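Local coordinates for protein periplasmic beta-glucosidase (PDB 6R5R) that probably hydrolyses terminal, non-reducing beta-D-glucosyl residues of beta-glucosides in the periplasm, releasing beta-D-glucose, at residues F50-R55 and L74-D79; F123-D128 and L151-M156. The protein carries 1 engineered substitution. All blocks are in the same frame, centred on the assembly; numbering follows the deposited sequence. Where two conformers were deposited one is given.

Contact 1: residues F50-R55 and L74-D79; sequences FNTVTR and LFHAYD. With BGC (beta-D-glucopyranose), chain C; BGC (beta-D-glucopyranose), chain B.
Y78 CG lies trans to its backbone N (chi1 -164°), while V53 CG1 is trans to the V53 carbonyl carbon (chi1 -55°); together these rotations set the methyl over the middle of the tyrosine ring. The contact belongs to the TIM-barrel-like N-terminal domain of a family 3 glycosidase, where the neighbouring parallel strands 48-50 and 75-78 end and their loops begin to form the sugar site. V53 CG1 is 3.4 Å from the centroid of the Y78 ring and 7° off its normal, a nearly perpendicular CH-pi contact. N51 reaches the same ring at its edge: OD1 lies in the ring plane, 3.4 Å from Y78 CD1, with the amide plane almost at right angles to the ring. Y78 is therefore met on one face by a methyl and along its rim by a carbonyl oxygen.

The backbones join through a parallel bridge between F50 and A77, and N51 N donates to A77 O at 3.1 Å. A water accepts from T52 N and can donate to A77 O, continuing the link where the first strand has given way to loop.

At the sugar end, N51 and D79 divide the work. N51 ND2 donates to O3 of the glucose in chain B at 2.9 Å. Two waters lie within hydrogen-bonding distance of both N51 OD1 and D79 OD2, though they have too few protons for every acceptor around them. The D79 carboxylate grips the glucose in chain C with both oxygens, and its OD1 has a salt bridge to K176 NZ. Each oxygen takes a different sugar hydroxyl: O3 of that glucose donates to D79 OD2 at 2.7 Å, and O2 donates to D79 OD1 at 2.5 Å.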
loop_
_atom_site.group_PDB
_atom_site.type_symbol
_atom_site.label_atom_id
_atom_site.label_comp_id
_atom_site.label_asym_id
_atom_site.label_seq_id
_atom_site.Cartn_x
_atom_site.Cartn_y
_atom_site.Cartn_z
ATOM N N PHE A 50 -3.310 33.122 -12.184
ATOM C CA PHE A 50 -2.468 32.016 -12.726
ATOM C C PHE A 50 -2.920 31.704 -14.148
ATOM O O PHE A 50 -4.091 31.989 -14.524
ATOM C CB PHE A 50 -2.494 30.828 -11.769
ATOM C CG PHE A 50 -3.785 30.104 -11.609
ATOM C CD1 PHE A 50 -4.804 30.619 -10.818
ATOM C CD2 PHE A 50 -3.993 28.884 -12.223
ATOM C CE1 PHE A 50 -5.985 29.950 -10.606
ATOM C CE2 PHE A 50 -5.203 28.231 -12.067
ATOM C CZ PHE A 50 -6.197 28.751 -11.266
ATOM N N ASN A 51 -2.008 31.088 -14.900
ATOM C CA ASN A 51 -2.223 30.570 -16.283
ATOM C C ASN A 51 -2.331 31.699 -17.314
ATOM O O ASN A 51 -2.708 31.363 -18.473
ATOM C CB ASN A 51 -3.433 29.640 -16.355
ATOM C CG ASN A 51 -3.176 28.279 -15.726
ATOM O OD1 ASN A 51 -2.031 27.946 -15.454
ATOM N ND2 ASN A 51 -4.233 27.530 -15.478
ATOM N N THR A 52 -1.962 32.952 -16.991
ATOM C CA THR A 52 -1.744 34.018 -18.011
ATOM C C THR A 52 -0.248 34.224 -18.139
ATOM O O THR A 52 0.377 34.530 -17.107
ATOM C CB THR A 52 -2.494 35.296 -17.589
ATOM O OG1 THR A 52 -3.902 35.052 -17.729
ATOM C CG2 THR A 52 -2.085 36.496 -18.408
ATOM N N VAL A 53 0.331 34.015 -19.325
ATOM C CA VAL A 53 1.793 33.697 -19.369
ATOM C C VAL A 53 2.560 34.430 -20.470
ATOM O O VAL A 53 3.676 34.008 -20.765
ATOM C CB VAL A 53 1.990 32.172 -19.520
ATOM C CG1 VAL A 53 1.251 31.436 -18.399
ATOM C CG2 VAL A 53 1.506 31.701 -20.869
ATOM N N THR A 54 1.985 35.440 -21.095
ATOM C CA THR A 54 2.786 36.224 -22.069
ATOM C C THR A 54 2.833 37.693 -21.655
ATOM O O THR A 54 1.938 38.167 -20.954
ATOM C CB THR A 54 2.255 36.117 -23.495
ATOM O OG1 THR A 54 1.041 36.862 -23.569
ATOM C CG2 THR A 54 1.976 34.695 -23.926
ATOM N N ARG A 55 3.852 38.384 -22.112
ATOM C CA ARG A 55 4.082 39.784 -21.637
ATOM C C ARG A 55 2.858 40.647 -21.963
ATOM O O ARG A 55 2.334 41.352 -21.091
ATOM C CB ARG A 55 5.333 40.394 -22.258
ATOM C CG ARG A 55 5.365 41.901 -22.035
ATOM C CD ARG A 55 6.465 42.546 -22.813
ATOM N NE ARG A 55 7.735 42.328 -22.145
ATOM C CZ ARG A 55 8.834 43.008 -22.410
ATOM N NH1 ARG A 55 8.820 43.971 -23.334
ATOM N NH2 ARG A 55 9.920 42.758 -21.707
ATOM N N LEU A 74 -0.994 43.029 -9.048
ATOM C CA LEU A 74 -1.182 41.568 -9.038
ATOM C C LEU A 74 0.196 40.926 -8.996
ATOM O O LEU A 74 1.171 41.535 -9.440
ATOM C CB LEU A 74 -1.878 41.141 -10.324
ATOM C CG LEU A 74 -3.267 41.723 -10.519
ATOM C CD1 LEU A 74 -3.650 41.692 -11.975
ATOM C CD2 LEU A 74 -4.289 41.012 -9.670
ATOM N N PHE A 75 0.245 39.649 -8.604
ATOM C CA PHE A 75 1.323 38.776 -9.122
ATOM C C PHE A 75 0.679 37.751 -10.059
ATOM O O PHE A 75 -0.525 37.467 -9.955
ATOM C CB PHE A 75 2.182 38.146 -8.021
ATOM C CG PHE A 75 1.542 37.084 -7.166
ATOM C CD1 PHE A 75 1.348 35.801 -7.643
ATOM C CD2 PHE A 75 1.138 37.353 -5.870
ATOM C CE1 PHE A 75 0.808 34.811 -6.832
ATOM C CE2 PHE A 75 0.586 36.375 -5.059
ATOM C CZ PHE A 75 0.426 35.091 -5.543
ATOM N N HIS A 76 1.527 37.181 -10.904
ATOM C CA HIS A 76 1.141 36.218 -11.950
ATOM C C HIS A 76 1.937 34.945 -11.741
ATOM O O HIS A 76 3.203 35.033 -11.665
ATOM C CB HIS A 76 1.375 36.831 -13.337
ATOM C CG HIS A 76 0.333 37.821 -13.699
ATOM N ND1 HIS A 76 0.388 39.133 -13.239
ATOM C CD2 HIS A 76 -0.792 37.704 -14.447
ATOM C CE1 HIS A 76 -0.709 39.748 -13.693
ATOM N NE2 HIS A 76 -1.429 38.901 -14.437
ATOM N N ALA A 77 1.221 33.836 -11.653
ATOM C CA ALA A 77 1.840 32.510 -11.416
ATOM C C ALA A 77 1.554 31.552 -12.573
ATOM O O ALA A 77 0.593 31.707 -13.347
ATOM C CB ALA A 77 1.345 31.966 -10.103
ATOM N N TYR A 78 2.376 30.494 -12.619
ATOM C CA TYR A 78 2.218 29.400 -13.608
ATOM C C TYR A 78 2.901 28.148 -13.106
ATOM O O TYR A 78 3.661 28.204 -12.161
ATOM C CB TYR A 78 2.816 29.837 -14.933
ATOM C CG TYR A 78 2.442 29.042 -16.166
ATOM C CD1 TYR A 78 1.162 28.565 -16.368
ATOM C CD2 TYR A 78 3.403 28.812 -17.134
ATOM C CE1 TYR A 78 0.828 27.848 -17.499
ATOM C CE2 TYR A 78 3.073 28.143 -18.296
ATOM C CZ TYR A 78 1.780 27.683 -18.481
ATOM O OH TYR A 78 1.413 27.030 -19.625
ATOM N N ASP A 79 2.602 27.049 -13.772
ATOM C CA ASP A 79 3.145 25.700 -13.455
ATOM C C ASP A 79 4.411 25.538 -14.302
ATOM O O ASP A 79 4.403 24.791 -15.264
ATOM C CB ASP A 79 2.080 24.629 -13.666
ATOM C CG ASP A 79 1.054 24.622 -12.545
ATOM O OD1 ASP A 79 1.481 24.367 -11.403
ATOM O OD2 ASP A 79 -0.152 24.830 -12.812
HETATM C C2 BGC C . -0.756 22.794 -9.881
HETATM C C3 BGC C . -2.113 23.514 -9.942
HETATM C C4 BGC C . -3.072 22.447 -10.520
HETATM C C5 BGC C . -3.115 21.289 -9.507
HETATM C C6 BGC C . -4.056 20.194 -9.991
HETATM C C1 BGC C . -0.854 21.560 -8.953
HETATM O O1 BGC C . 0.346 20.898 -9.016
HETATM O O2 BGC C . 0.271 23.616 -9.314
HETATM O O3 BGC C . -1.983 24.617 -10.884
HETATM O O4 BGC C . -4.352 23.052 -10.607
HETATM O O5 BGC C . -1.831 20.669 -9.485
HETATM O O6 BGC C . -3.878 19.106 -9.053
HETATM C C2 BGC B . -4.107 23.909 -12.947
HETATM C C3 BGC B . -4.863 23.906 -14.277
HETATM C C4 BGC B . -5.038 22.432 -14.713
HETATM C C5 BGC B . -5.759 21.647 -13.603
HETATM C C6 BGC B . -5.813 20.152 -13.966
HETATM C C1 BGC B . -4.931 23.073 -11.942
HETATM O O2 BGC B . -3.974 25.247 -12.436
HETATM O O3 BGC B . -4.046 24.621 -15.212
HETATM O O4 BGC B . -5.827 22.440 -15.897
HETATM O O5 BGC B . -4.996 21.714 -12.356
HETATM O O6 BGC B . -6.489 19.471 -12.887
HETATM O O HOH W 1 -0.786 27.741 -13.203
HETATM O O HOH W 2 -1.195 25.110 -15.235
HETATM O O HOH W 3 -0.494 34.034 -14.600
#

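Contact 2: residues F123-D128 and L151-M156; sequences FSPMVD and LLSGVM. With BGC (beta-D-glucopyranose), chain C.
P125 and V127 make a buried, largely apolar loop-on-helix contact with M156 and S153, inside the TIM-barrel-like domain: the loop that follows strand 121-122 rests on helix 146-161. No hydrogen bond crosses between the segments, so the evidence is side-chain packing. P125, preceded by a cis peptide bond, turns CB and CG to the helix, and its CB comes within 3.8 Å of M156 CB as the two side chains run past each other in opposite directions. M156 is bent at both chi2 (-76°) and chi3 (-64°), which folds its chain back and, in one of the two S124 conformers, puts the terminal CE 4.0 Å from S124 OG. In that conformer the hydroxyl has its polar partner in Y160, one helical turn further on.

One turn earlier, S153 faces V127. Its hydroxyl is hydrogen-bonded to P207 O, so this buried polar group is satisfied from helix 206-213 while OG and CB both touch the valine. Helix 100-116 also packs against M156, through V103 and A107. The valine branch that makes the closest approach is CG1, which stands 3.5 Å from S153 OG and 3.6 Å from S153 CB.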
loop_
_atom_site.group_PDB
_atom_site.type_symbol
_atom_site.label_atom_id
_atom_site.label_comp_id
_atom_site.label_asym_id
_atom_site.label_seq_id
_atom_site.Cartn_x
_atom_site.Cartn_y
_atom_site.Cartn_z
ATOM N N PHE A 123 4.484 27.499 -9.462
ATOM C CA PHE A 123 4.022 26.425 -8.546
ATOM C C PHE A 123 4.995 25.266 -8.684
ATOM O O PHE A 123 4.678 24.281 -9.351
ATOM C CB PHE A 123 2.606 26.046 -8.882
ATOM C CG PHE A 123 1.627 27.185 -8.769
ATOM C CD1 PHE A 123 1.615 28.029 -7.663
ATOM C CD2 PHE A 123 0.684 27.344 -9.752
ATOM C CE1 PHE A 123 0.696 29.064 -7.623
ATOM C CE2 PHE A 123 -0.255 28.358 -9.681
ATOM C CZ PHE A 123 -0.243 29.191 -8.607
ATOM N N SER A 124 6.139 25.413 -8.089
ATOM C CA SER A 124 7.311 24.503 -8.233
ATOM C C SER A 124 8.308 24.906 -7.160
ATOM O O SER A 124 8.296 26.060 -6.751
ATOM C CB SER A 124 7.878 24.630 -9.632
ATOM O OG SER A 124 8.980 23.758 -9.897
ATOM N N PRO A 125 9.199 24.024 -6.662
ATOM C CA PRO A 125 9.326 22.614 -7.047
ATOM C C PRO A 125 8.242 21.723 -6.400
ATOM O O PRO A 125 7.768 21.993 -5.318
ATOM C CB PRO A 125 10.698 22.254 -6.481
ATOM C CG PRO A 125 10.802 23.083 -5.246
ATOM C CD PRO A 125 10.173 24.399 -5.645
ATOM N N MET A 126 7.909 20.650 -7.107
ATOM C CA MET A 126 7.172 19.521 -6.530
ATOM C C MET A 126 8.188 18.639 -5.827
ATOM O O MET A 126 9.097 18.159 -6.514
ATOM C CB MET A 126 6.441 18.769 -7.652
ATOM C CG MET A 126 5.494 17.671 -7.143
ATOM S SD MET A 126 6.371 16.167 -6.801
ATOM C CE MET A 126 5.016 15.001 -6.970
ATOM N N VAL A 127 8.041 18.399 -4.526
ATOM C CA VAL A 127 9.058 17.664 -3.744
ATOM C C VAL A 127 8.422 16.555 -2.925
ATOM O O VAL A 127 8.979 16.152 -1.906
ATOM C CB VAL A 127 9.827 18.656 -2.864
ATOM C CG1 VAL A 127 10.452 19.726 -3.781
ATOM C CG2 VAL A 127 8.964 19.284 -1.786
ATOM N N ASP A 128 7.302 16.026 -3.395
ATOM C CA ASP A 128 6.624 14.928 -2.690
ATOM C C ASP A 128 7.468 13.659 -2.863
ATOM O O ASP A 128 7.832 13.307 -4.014
ATOM C CB ASP A 128 5.250 14.734 -3.264
ATOM C CG ASP A 128 4.406 15.989 -3.308
ATOM O OD1 ASP A 128 4.448 16.735 -2.323
ATOM O OD2 ASP A 128 3.690 16.167 -4.307
ATOM N N LEU A 151 17.701 17.691 -0.849
ATOM C CA LEU A 151 18.806 18.472 -1.432
ATOM C C LEU A 151 18.300 19.202 -2.675
ATOM O O LEU A 151 18.512 20.425 -2.818
ATOM C CB LEU A 151 19.975 17.525 -1.757
ATOM C CG LEU A 151 21.129 18.131 -2.553
ATOM C CD1 LEU A 151 21.664 19.374 -1.892
ATOM C CD2 LEU A 151 22.266 17.123 -2.692
ATOM N N LEU A 152 17.637 18.497 -3.569
ATOM C CA LEU A 152 17.215 19.084 -4.851
ATOM C C LEU A 152 16.091 20.101 -4.605
ATOM O O LEU A 152 16.027 21.069 -5.339
ATOM C CB LEU A 152 16.832 17.983 -5.855
ATOM C CG LEU A 152 17.981 17.028 -6.219
ATOM C CD1 LEU A 152 17.502 16.083 -7.307
ATOM C CD2 LEU A 152 19.208 17.809 -6.749
ATOM N N SER A 153 15.258 19.915 -3.574
ATOM C CA SER A 153 14.215 20.885 -3.217
ATOM C C SER A 153 14.878 22.253 -2.956
ATOM O O SER A 153 14.461 23.268 -3.523
ATOM C CB SER A 153 13.458 20.380 -2.006
ATOM O OG SER A 153 12.555 21.391 -1.498
ATOM N N GLY A 154 15.890 22.269 -2.104
ATOM C CA GLY A 154 16.545 23.533 -1.735
ATOM C C GLY A 154 17.258 24.103 -2.959
ATOM O O GLY A 154 17.194 25.316 -3.199
ATOM N N VAL A 155 17.913 23.276 -3.773
ATOM C CA VAL A 155 18.581 23.739 -5.023
ATOM C C VAL A 155 17.590 24.430 -5.944
ATOM O O VAL A 155 17.893 25.525 -6.486
ATOM C CB VAL A 155 19.255 22.561 -5.745
ATOM C CG1 VAL A 155 19.698 22.920 -7.150
ATOM C CG2 VAL A 155 20.445 22.085 -4.935
ATOM N N MET A 156 16.421 23.837 -6.129
ATOM C CA MET A 156 15.416 24.392 -7.044
ATOM C C MET A 156 14.945 25.759 -6.538
ATOM O O MET A 156 14.888 26.698 -7.295
ATOM C CB MET A 156 14.209 23.464 -7.126
ATOM C CG MET A 156 14.452 22.149 -7.844
ATOM S SD MET A 156 14.532 22.284 -9.630
ATOM C CE MET A 156 12.881 22.842 -10.056
HETATM C C2 BGC C . -0.756 22.794 -9.881
HETATM C C3 BGC C . -2.113 23.514 -9.942
HETATM C C4 BGC C . -3.072 22.447 -10.520
HETATM C C5 BGC C . -3.115 21.289 -9.507
HETATM C C6 BGC C . -4.056 20.194 -9.991
HETATM C C1 BGC C . -0.854 21.560 -8.953
HETATM O O1 BGC C . 0.346 20.898 -9.016
HETATM O O2 BGC C . 0.271 23.616 -9.314
HETATM O O3 BGC C . -1.983 24.617 -10.884
HETATM O O4 BGC C . -4.352 23.052 -10.607
HETATM O O5 BGC C . -1.831 20.669 -9.485
HETATM O O6 BGC C . -3.878 19.106 -9.053
#

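In the fold
Contacts 1 and 2 follow one another along the chain, their centres about 20 Å apart, yet they meet directly because strands 75-78 and 121-122 are neighbours in the parallel sheet. Y78 O and F123 N, 2.9 Å apart, form a probable hydrogen bond, and the F123 ring packs against contact 1, with CZ 3.5 Å from A77 CB. Both contacts touch the glucose in chain C: D79 binds it, and F123 CB lies 3.4 Å from its O2. K176 ties the two together, reaching D79 OD1, F123 O and that sugar. Contact 1 thus lines the site itself, whereas 151-156 packs behind the loop 123-128.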